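Local coordinates for probable disease resistance protein At5g66900 (Arabidopsis thaliana, PDB 7L7W) that acts in plant immunity and cell death as a helper receptor forming calcium-permeable nonselective cation channels, here as its N-terminal CC-R (RPW8-like) four-helix-bundle domain, at residues R76-R81 and N108-K113; K22-V27 and I50-T55; D29-F34 and V84-F89. The protein carries 2 engineered substitutions. One frame throughout, in Å; residues are numbered along the deposited sequence.

Interaction 1: R76-R81 and N108-K113; sequences RDTIER and NKDMLK. With NI (nickel (II) ion), chain B.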
loop_
_atom_site.group_PDB
_atom_site.type_symbol
_atom_site.label_atom_id
_atom_site.label_comp_id
_atom_site.label_asym_id
_atom_site.label_seq_id
_atom_site.Cartn_x
_atom_site.Cartn_y
_atom_site.Cartn_z
ATOM N N ARG A 76 24.752 -18.247 -10.105
ATOM C CA ARG A 76 25.290 -17.107 -9.367
ATOM C C ARG A 76 24.405 -15.871 -9.549
ATOM O O ARG A 76 23.963 -15.249 -8.570
ATOM C CB ARG A 76 26.721 -16.839 -9.842
ATOM C CG ARG A 76 27.466 -15.718 -9.142
ATOM C CD ARG A 76 28.195 -16.248 -7.912
ATOM N NE ARG A 76 29.640 -16.459 -8.085
ATOM C CZ ARG A 76 30.399 -17.136 -7.220
ATOM N NH1 ARG A 76 29.845 -17.655 -6.136
ATOM N NH2 ARG A 76 31.706 -17.286 -7.417
ATOM N N ASP A 77 24.091 -15.540 -10.804
ATOM C CA ASP A 77 23.418 -14.278 -11.096
ATOM C C ASP A 77 21.956 -14.282 -10.656
ATOM O O ASP A 77 21.414 -13.226 -10.280
ATOM C CB ASP A 77 23.531 -13.980 -12.589
ATOM C CG ASP A 77 24.958 -13.574 -12.998
ATOM O OD1 ASP A 77 25.194 -13.346 -14.215
ATOM O OD2 ASP A 77 25.850 -13.508 -12.106
ATOM N N THR A 78 21.301 -15.450 -10.674
ATOM C CA THR A 78 19.918 -15.503 -10.220
ATOM C C THR A 78 19.839 -15.412 -8.702
ATOM O O THR A 78 19.002 -14.666 -8.161
ATOM C CB THR A 78 19.236 -16.767 -10.739
ATOM O OG1 THR A 78 20.129 -17.865 -10.602
ATOM C CG2 THR A 78 18.993 -16.639 -12.233
ATOM N N ILE A 79 20.729 -16.123 -7.999
ATOM C CA ILE A 79 20.761 -15.999 -6.544
ATOM C C ILE A 79 21.122 -14.572 -6.143
ATOM O O ILE A 79 20.621 -14.051 -5.138
ATOM C CB ILE A 79 21.734 -17.030 -5.948
ATOM C CG1 ILE A 79 21.231 -18.446 -6.219
ATOM C CG2 ILE A 79 21.879 -16.839 -4.460
ATOM C CD1 ILE A 79 22.261 -19.557 -5.908
ATOM N N GLU A 80 21.947 -13.887 -6.949
ATOM C CA GLU A 80 22.300 -12.511 -6.613
ATOM C C GLU A 80 21.164 -11.538 -6.905
ATOM O O GLU A 80 21.023 -10.528 -6.200
ATOM C CB GLU A 80 23.567 -12.093 -7.341
ATOM C CG GLU A 80 24.810 -12.364 -6.513
ATOM C CD GLU A 80 24.825 -11.598 -5.196
ATOM O OE1 GLU A 80 24.269 -12.120 -4.200
ATOM O OE2 GLU A 80 25.408 -10.486 -5.154
ATOM N N ARG A 81 20.331 -11.817 -7.913
ATOM C CA ARG A 81 19.123 -11.006 -8.070
ATOM C C ARG A 81 18.181 -11.187 -6.880
ATOM O O ARG A 81 17.616 -10.208 -6.371
ATOM C CB ARG A 81 18.424 -11.356 -9.376
ATOM C CG ARG A 81 19.202 -10.850 -10.597
ATOM C CD ARG A 81 18.915 -11.681 -11.824
ATOM N NE ARG A 81 17.477 -11.807 -12.035
ATOM C CZ ARG A 81 16.900 -12.812 -12.691
ATOM N NH1 ARG A 81 17.647 -13.799 -13.201
ATOM N NH2 ARG A 81 15.573 -12.834 -12.827
ATOM N N ASN A 108 11.699 -16.080 -9.053
ATOM C CA ASN A 108 11.112 -17.367 -8.705
ATOM C C ASN A 108 11.117 -18.300 -9.908
ATOM O O ASN A 108 11.675 -19.407 -9.846
ATOM C CB ASN A 108 9.688 -17.131 -8.190
ATOM C CG ASN A 108 9.083 -18.341 -7.544
ATOM O OD1 ASN A 108 9.113 -18.472 -6.320
ATOM N ND2 ASN A 108 8.493 -19.220 -8.350
ATOM N N LYS A 109 10.572 -17.836 -11.046
ATOM C CA LYS A 109 10.452 -18.750 -12.176
ATOM C C LYS A 109 11.833 -19.235 -12.596
ATOM O O LYS A 109 12.045 -20.443 -12.773
ATOM C CB LYS A 109 9.705 -18.100 -13.351
ATOM C CG LYS A 109 9.636 -18.998 -14.620
ATOM C CD LYS A 109 9.527 -20.510 -14.230
ATOM C CE LYS A 109 9.619 -21.511 -15.382
ATOM N NZ LYS A 109 9.967 -22.853 -14.820
ATOM N N ASP A 110 12.805 -18.321 -12.645
ATOM C CA ASP A 110 14.139 -18.697 -13.091
ATOM C C ASP A 110 14.704 -19.786 -12.188
ATOM O O ASP A 110 15.163 -20.836 -12.671
ATOM C CB ASP A 110 15.036 -17.458 -13.125
ATOM C CG ASP A 110 14.621 -16.467 -14.219
ATOM O OD1 ASP A 110 13.659 -16.767 -14.962
ATOM O OD2 ASP A 110 15.240 -15.380 -14.329
ATOM N N MET A 111 14.573 -19.598 -10.866
ATOM C CA MET A 111 15.118 -20.579 -9.940
ATOM C C MET A 111 14.502 -21.940 -10.205
ATOM O O MET A 111 15.218 -22.945 -10.330
ATOM C CB MET A 111 14.881 -20.138 -8.498
ATOM C CG MET A 111 15.921 -19.164 -7.987
ATOM S SD MET A 111 15.533 -18.484 -6.365
ATOM C CE MET A 111 17.043 -17.579 -6.013
ATOM N N LEU A 112 13.183 -21.969 -10.408
ATOM C CA LEU A 112 12.523 -23.243 -10.638
ATOM C C LEU A 112 13.062 -23.917 -11.893
ATOM O O LEU A 112 13.376 -25.115 -11.870
ATOM C CB LEU A 112 11.012 -23.051 -10.723
ATOM C CG LEU A 112 10.369 -22.820 -9.353
ATOM C CD1 LEU A 112 8.861 -22.837 -9.460
ATOM C CD2 LEU A 112 10.849 -23.833 -8.323
ATOM N N LYS A 113 13.226 -23.160 -12.985
ATOM C CA LYS A 113 13.725 -23.810 -14.193
ATOM C C LYS A 113 15.132 -24.344 -13.973
ATOM O O LYS A 113 15.468 -25.434 -14.449
ATOM C CB LYS A 113 13.698 -22.862 -15.394
ATOM C CG LYS A 113 14.012 -23.599 -16.702
ATOM C CD LYS A 113 14.765 -22.729 -17.710
ATOM C CE LYS A 113 16.134 -22.294 -17.178
ATOM N NZ LYS A 113 17.276 -23.067 -17.761
HETATM NI NI NI B . 24.541 -10.435 -2.746
#
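Arg-81 reaches across to Asp-110 and grips one carboxylate oxygen with both terminal nitrogens. Arg-81 NH1 lies 3.1 Å from Asp-110 OD2, and its NH2 3.0 Å from the same oxygen. The oxygen sits at the edge of the guanidinium, in its plane. The two planes are steeply turned, at 68°. NH1 meets the anti lone pair of OD2, while NH2 comes from above the carboxylate plane. A bend at chi3 (51°) turns the end of the arginine chain toward the aspartate. Next to this salt bridge, Thr-78 CG2 packs on Asp-110 CB at 4.1 Å. On the inner side, Met-111 stretches out beyond CG and lays its CE methyl against the backbone of the facing helix, 4.1 Å from Ile-79 CA. This is antiparallel packing within the four-helix bundle of the CC-R domain. It joins helix 70-88 to helix 97-114, with local axes 10.0 Å apart and running at 147°. Further out, Arg-106 forms a second salt bridge to Asp-110 OD2, so positive groups gather round this oxygen and would probably stabilise its negative charge. Thr-78 OG1 turns back to its own helix and bonds to the carbonyls of Glu-74 and Leu-75. Glu-80 starts away from the facing helix, and its carboxylate binds nickel through OE1 at 2.2 Å and OE2 at 2.6 Å; Asp-83 binds the same ion.

Interaction 2: K22-V27 and I50-T55; sequences KLLKVV and ILFPLT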
loop_
_atom_site.group_PDB
_atom_site.type_symbol
_atom_site.label_atom_id
_atom_site.label_comp_id
_atom_site.label_asym_id
_atom_site.label_seq_id
_atom_site.Cartn_x
_atom_site.Cartn_y
_atom_site.Cartn_z
ATOM N N LYS A 22 25.793 -21.480 0.652
ATOM C CA LYS A 22 25.951 -20.491 1.717
ATOM C C LYS A 22 25.260 -19.176 1.347
ATOM O O LYS A 22 24.461 -18.614 2.128
ATOM C CB LYS A 22 27.445 -20.293 1.982
ATOM C CG LYS A 22 27.833 -18.970 2.590
ATOM C CD LYS A 22 29.341 -18.754 2.541
ATOM C CE LYS A 22 30.028 -19.388 3.736
ATOM N NZ LYS A 22 30.879 -18.399 4.465
ATOM N N LEU A 23 25.546 -18.685 0.141
ATOM C CA LEU A 23 24.892 -17.491 -0.363
ATOM C C LEU A 23 23.386 -17.683 -0.522
ATOM O O LEU A 23 22.634 -16.712 -0.435
ATOM C CB LEU A 23 25.548 -17.075 -1.677
ATOM C CG LEU A 23 24.857 -16.004 -2.513
ATOM C CD1 LEU A 23 25.309 -14.641 -2.032
ATOM C CD2 LEU A 23 25.225 -16.169 -3.994
ATOM N N LEU A 24 22.916 -18.914 -0.725
ATOM C CA LEU A 24 21.470 -19.103 -0.802
ATOM C C LEU A 24 20.823 -19.131 0.583
ATOM O O LEU A 24 19.703 -18.631 0.758
ATOM C CB LEU A 24 21.141 -20.383 -1.563
ATOM C CG LEU A 24 19.641 -20.545 -1.818
ATOM C CD1 LEU A 24 19.053 -19.312 -2.556
ATOM C CD2 LEU A 24 19.397 -21.822 -2.597
ATOM N N LYS A 25 21.495 -19.723 1.574
ATOM C CA LYS A 25 20.935 -19.744 2.915
ATOM C C LYS A 25 20.815 -18.335 3.473
ATOM O O LYS A 25 19.856 -18.031 4.206
ATOM C CB LYS A 25 21.791 -20.616 3.837
ATOM C CG LYS A 25 21.193 -20.845 5.236
ATOM C CD LYS A 25 20.348 -22.118 5.297
ATOM C CE LYS A 25 19.252 -22.008 6.346
ATOM N NZ LYS A 25 18.244 -23.082 6.135
ATOM N N VAL A 26 21.766 -17.458 3.133
ATOM C CA VAL A 26 21.645 -16.074 3.591
ATOM C C VAL A 26 20.366 -15.446 3.045
ATOM O O VAL A 26 19.591 -14.810 3.778
ATOM C CB VAL A 26 22.875 -15.246 3.187
ATOM C CG1 VAL A 26 22.580 -13.763 3.412
ATOM C CG2 VAL A 26 24.098 -15.677 3.966
ATOM N N VAL A 27 20.127 -15.624 1.744
ATOM C CA VAL A 27 18.973 -15.010 1.099
ATOM C C VAL A 27 17.676 -15.583 1.670
ATOM O O VAL A 27 16.676 -14.863 1.823
ATOM C CB VAL A 27 19.082 -15.185 -0.431
ATOM C CG1 VAL A 27 17.867 -14.594 -1.159
ATOM C CG2 VAL A 27 20.360 -14.518 -0.945
ATOM N N ILE A 50 13.420 -25.475 -2.193
ATOM C CA ILE A 50 13.556 -26.532 -3.200
ATOM C C ILE A 50 14.952 -26.504 -3.818
ATOM O O ILE A 50 15.605 -27.541 -3.992
ATOM C CB ILE A 50 12.491 -26.378 -4.299
ATOM C CG1 ILE A 50 11.087 -26.620 -3.768
ATOM C CG2 ILE A 50 12.816 -27.284 -5.491
ATOM C CD1 ILE A 50 10.022 -26.136 -4.754
ATOM N N LEU A 51 15.406 -25.313 -4.208
ATOM C CA LEU A 51 16.690 -25.193 -4.888
ATOM C C LEU A 51 17.878 -25.454 -3.960
ATOM O O LEU A 51 18.961 -25.794 -4.446
ATOM C CB LEU A 51 16.791 -23.804 -5.524
ATOM C CG LEU A 51 18.149 -23.275 -5.989
ATOM C CD1 LEU A 51 18.499 -23.844 -7.369
ATOM C CD2 LEU A 51 18.167 -21.745 -5.998
ATOM N N PHE A 52 17.693 -25.321 -2.645
ATOM C CA PHE A 52 18.815 -25.372 -1.708
ATOM C C PHE A 52 19.592 -26.693 -1.703
ATOM O O PHE A 52 20.835 -26.650 -1.655
ATOM C CB PHE A 52 18.303 -25.032 -0.303
ATOM C CG PHE A 52 19.381 -24.963 0.711
ATOM C CD1 PHE A 52 20.226 -23.871 0.757
ATOM C CD2 PHE A 52 19.585 -26.006 1.598
ATOM C CE1 PHE A 52 21.253 -23.804 1.687
ATOM C CE2 PHE A 52 20.608 -25.946 2.536
ATOM C CZ PHE A 52 21.445 -24.842 2.580
ATOM N N PRO A 53 18.961 -27.869 -1.707
ATOM C CA PRO A 53 19.769 -29.098 -1.735
ATOM C C PRO A 53 20.555 -29.244 -3.028
ATOM O O PRO A 53 21.664 -29.802 -3.032
ATOM C CB PRO A 53 18.721 -30.210 -1.582
ATOM C CG PRO A 53 17.516 -29.533 -1.077
ATOM C CD PRO A 53 17.530 -28.184 -1.694
ATOM N N LEU A 54 20.000 -28.759 -4.135
ATOM C CA LEU A 54 20.728 -28.787 -5.397
ATOM C C LEU A 54 21.986 -27.931 -5.319
ATOM O O LEU A 54 23.034 -28.300 -5.865
ATOM C CB LEU A 54 19.808 -28.327 -6.518
ATOM C CG LEU A 54 20.341 -28.390 -7.929
ATOM C CD1 LEU A 54 19.362 -29.186 -8.760
ATOM C CD2 LEU A 54 20.443 -26.977 -8.448
ATOM N N THR A 55 21.912 -26.802 -4.607
ATOM C CA THR A 55 23.112 -26.011 -4.352
ATOM C C THR A 55 24.068 -26.762 -3.453
ATOM O O THR A 55 25.282 -26.671 -3.624
ATOM C CB THR A 55 22.777 -24.661 -3.713
ATOM O OG1 THR A 55 21.899 -24.863 -2.600
ATOM C CG2 THR A 55 22.134 -23.728 -4.727
#
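Two antiparallel helices of the CC-R bundle, 20-32 and 38-60, pack here through a leucine set between side chains of the facing helix. The short axes lie 9.8 Å apart at 159°. Leu-24 carries the contact with one methyl, CD2. This methyl lies 3.6 Å from Leu-51 CD2 and 3.7 Å from Phe-52 CA. It also approaches the edge of the Phe-52 ring, with Leu-24 CD2 4.0 Å from Phe-52 CD1. Thr-55 closes in one turn further along, its CG2 4.0 Å from Leu-24 CD2. The leucine gets there with CG anti to its backbone N (chi1 -173°), which carries the branch out toward the other helix. Lys-25 lies obliquely across the outer part of the phenylalanine ring, with its CB 3.9 Å from Phe-52 CE1. Lys-25 turns at chi2 (92°), so that its CD comes near CZ and CE1 of that ring. The ammonium NZ ends 5.3 Å from the ring centroid, at most a weak cation-pi attraction. Leu-51 also touches Met-111 and Phe-114 of helix 97-114, and Leu-24 touches Met-48. The apolar interior with a lysine aliphatic chain along its border is characteristic of an amphipathic helical bundle.

Interaction 3: D29-F34 and V84-F89; sequences DEAKKF and VAVRKF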
loop_
_atom_site.group_PDB
_atom_site.type_symbol
_atom_site.label_atom_id
_atom_site.label_comp_id
_atom_site.label_asym_id
_atom_site.label_seq_id
_atom_site.Cartn_x
_atom_site.Cartn_y
_atom_site.Cartn_z
ATOM N N ASP A 29 17.259 -16.791 4.832
ATOM C CA ASP A 29 17.059 -16.287 6.184
ATOM C C ASP A 29 16.646 -14.826 6.180
ATOM O O ASP A 29 15.926 -14.387 7.086
ATOM C CB ASP A 29 18.327 -16.483 7.011
ATOM C CG ASP A 29 18.745 -17.941 7.097
ATOM O OD1 ASP A 29 17.848 -18.817 7.189
ATOM O OD2 ASP A 29 19.970 -18.203 7.049
ATOM N N GLU A 30 17.081 -14.062 5.174
ATOM C CA GLU A 30 16.646 -12.675 5.065
ATOM C C GLU A 30 15.221 -12.572 4.536
ATOM O O GLU A 30 14.462 -11.707 4.979
ATOM C CB GLU A 30 17.589 -11.860 4.175
ATOM C CG GLU A 30 18.954 -11.570 4.776
ATOM C CD GLU A 30 18.907 -10.823 6.100
ATOM O OE1 GLU A 30 17.894 -10.134 6.406
ATOM O OE2 GLU A 30 19.900 -10.948 6.854
ATOM N N ALA A 31 14.844 -13.416 3.570
ATOM C CA ALA A 31 13.492 -13.325 3.026
ATOM C C ALA A 31 12.461 -13.753 4.052
ATOM O O ALA A 31 11.373 -13.174 4.123
ATOM C CB ALA A 31 13.354 -14.186 1.778
ATOM N N LYS A 32 12.784 -14.776 4.851
ATOM C CA LYS A 32 11.810 -15.314 5.792
ATOM C C LYS A 32 11.324 -14.241 6.767
ATOM O O LYS A 32 10.168 -14.287 7.212
ATOM C CB LYS A 32 12.415 -16.511 6.529
ATOM C CG LYS A 32 12.156 -17.841 5.844
ATOM C CD LYS A 32 12.831 -18.990 6.585
ATOM C CE LYS A 32 12.532 -20.333 5.927
ATOM N NZ LYS A 32 13.411 -21.423 6.435
ATOM N N LYS A 33 12.168 -13.236 7.054
ATOM C CA LYS A 33 11.836 -12.209 8.038
ATOM C C LYS A 33 10.571 -11.428 7.668
ATOM O O LYS A 33 9.877 -10.929 8.559
ATOM C CB LYS A 33 13.017 -11.246 8.212
ATOM C CG LYS A 33 14.262 -11.858 8.850
ATOM C CD LYS A 33 15.386 -10.835 9.007
ATOM C CE LYS A 33 16.750 -11.505 9.229
ATOM N NZ LYS A 33 17.875 -10.512 9.152
ATOM N N PHE A 34 10.246 -11.311 6.377
ATOM C CA PHE A 34 9.091 -10.515 5.935
ATOM C C PHE A 34 7.828 -11.382 5.862
ATOM O O PHE A 34 7.217 -11.559 4.801
ATOM C CB PHE A 34 9.395 -9.851 4.586
ATOM C CG PHE A 34 10.623 -8.968 4.608
ATOM C CD1 PHE A 34 10.655 -7.810 5.377
ATOM C CD2 PHE A 34 11.739 -9.292 3.866
ATOM C CE1 PHE A 34 11.799 -7.004 5.411
ATOM C CE2 PHE A 34 12.886 -8.483 3.891
ATOM C CZ PHE A 34 12.921 -7.349 4.667
ATOM N N VAL A 84 19.749 -9.057 -4.011
ATOM C CA VAL A 84 19.554 -7.619 -4.165
ATOM C C VAL A 84 18.103 -7.237 -3.898
ATOM O O VAL A 84 17.819 -6.243 -3.204
ATOM C CB VAL A 84 20.004 -7.188 -5.570
ATOM C CG1 VAL A 84 19.434 -5.841 -5.922
ATOM C CG2 VAL A 84 21.525 -7.172 -5.642
ATOM N N ALA A 85 17.160 -8.018 -4.443
ATOM C CA ALA A 85 15.746 -7.714 -4.262
ATOM C C ALA A 85 15.355 -7.786 -2.791
ATOM O O ALA A 85 14.649 -6.902 -2.274
ATOM C CB ALA A 85 14.899 -8.673 -5.102
ATOM N N VAL A 86 15.829 -8.817 -2.091
ATOM C CA VAL A 86 15.503 -8.960 -0.678
ATOM C C VAL A 86 16.076 -7.800 0.119
ATOM O O VAL A 86 15.428 -7.274 1.032
ATOM C CB VAL A 86 16.013 -10.312 -0.152
ATOM C CG1 VAL A 86 16.223 -10.252 1.344
ATOM C CG2 VAL A 86 15.032 -11.412 -0.503
ATOM N N ARG A 87 17.299 -7.380 -0.204
ATOM C CA ARG A 87 17.885 -6.321 0.602
ATOM C C ARG A 87 17.237 -4.978 0.327
ATOM O O ARG A 87 17.294 -4.101 1.195
ATOM C CB ARG A 87 19.395 -6.265 0.395
ATOM C CG ARG A 87 20.021 -7.639 0.529
ATOM C CD ARG A 87 21.375 -7.607 1.176
ATOM N NE ARG A 87 21.305 -7.866 2.609
ATOM C CZ ARG A 87 21.830 -8.932 3.205
ATOM N NH1 ARG A 87 21.725 -9.087 4.518
ATOM N NH2 ARG A 87 22.464 -9.844 2.489
ATOM N N LYS A 88 16.595 -4.806 -0.839
ATOM C CA LYS A 88 15.954 -3.522 -1.107
ATOM C C LYS A 88 14.484 -3.499 -0.672
ATOM O O LYS A 88 13.874 -2.428 -0.649
ATOM C CB LYS A 88 16.028 -3.179 -2.595
ATOM C CG LYS A 88 15.047 -3.999 -3.421
ATOM C CD LYS A 88 14.648 -3.368 -4.777
ATOM C CE LYS A 88 15.831 -2.878 -5.583
ATOM N NZ LYS A 88 15.551 -3.242 -7.000
ATOM N N PHE A 89 13.888 -4.651 -0.350
ATOM C CA PHE A 89 12.459 -4.666 -0.009
ATOM C C PHE A 89 12.019 -3.627 1.018
ATOM O O PHE A 89 10.969 -2.990 0.792
ATOM C CB PHE A 89 12.018 -6.045 0.492
ATOM C CG PHE A 89 10.555 -6.121 0.797
ATOM C CD1 PHE A 89 9.617 -5.887 -0.204
ATOM C CD2 PHE A 89 10.113 -6.387 2.081
ATOM C CE1 PHE A 89 8.259 -5.945 0.065
ATOM C CE2 PHE A 89 8.747 -6.440 2.362
ATOM C CZ PHE A 89 7.822 -6.214 1.349
#
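The ends of helices 20-32 and 70-88 come close together here, with the CA atoms of Ala-31 and Val-86 6.1 Å apart and those of Phe-34 and Phe-89 at 9.0 Å. Val-86 faces the other segment and touches it with both methyls. Its CG1 packs 3.5 Å from Glu-30 CB, and its CG2 lies 4.0 Å from Ala-31 CB. Two phenylalanines form a T-shaped (edge-to-face) pair. The edge of Phe-89 is directed at the face of Phe-34, with centroids 4.8 Å apart and planes at 69°. Phe-89 CD2 stands over the centre of the Phe-34 ring, 3.5 Å above its plane. With chi1 at -178°, Phe-89 swings its ring away from its own backbone N and over to Phe-34. The pair is further enclosed by Leu-40, by Phe-37 stacked on Phe-89, and by Tyr-95 of a second subunit, which meets both rings. On the outer side, Glu-30 OE2 makes a long salt bridge of 3.5 Å to Arg-87 NH1, with Glu-30 CG over one face of the guanidinium. Lys-33 holds the same carboxylate from its own segment, NZ lying 2.8 Å from Glu-30 OE1. Glu-30 is thus shared by two cations, which probably favours its ionised form and offsets the repulsion between Lys-33 and Arg-87, while the aromatic side ties the helix ends to the subunit interface.

Overall arrangement
All three contacts belong to one helical bundle. Interactions 1 and 2 are buried near its centre and touch each other, Ile-79 packing on Leu-23 and Met-111 on Leu-51. Interaction 3 is only partly buried, lies farther from the centre and meets a second subunit. Helix 70-88 serves interactions 1 and 3, and helix 20-32 serves interactions 2 and 3, so the two helices meet at 29-34 and 84-89 and each also packs on another helix. Interaction 2 is almost wholly apolar. Interaction 1 adds a salt bridge whose aspartate oxygen has a second arginine partner, and interaction 3 combines an aromatic pair with a three-residue salt-bridge network.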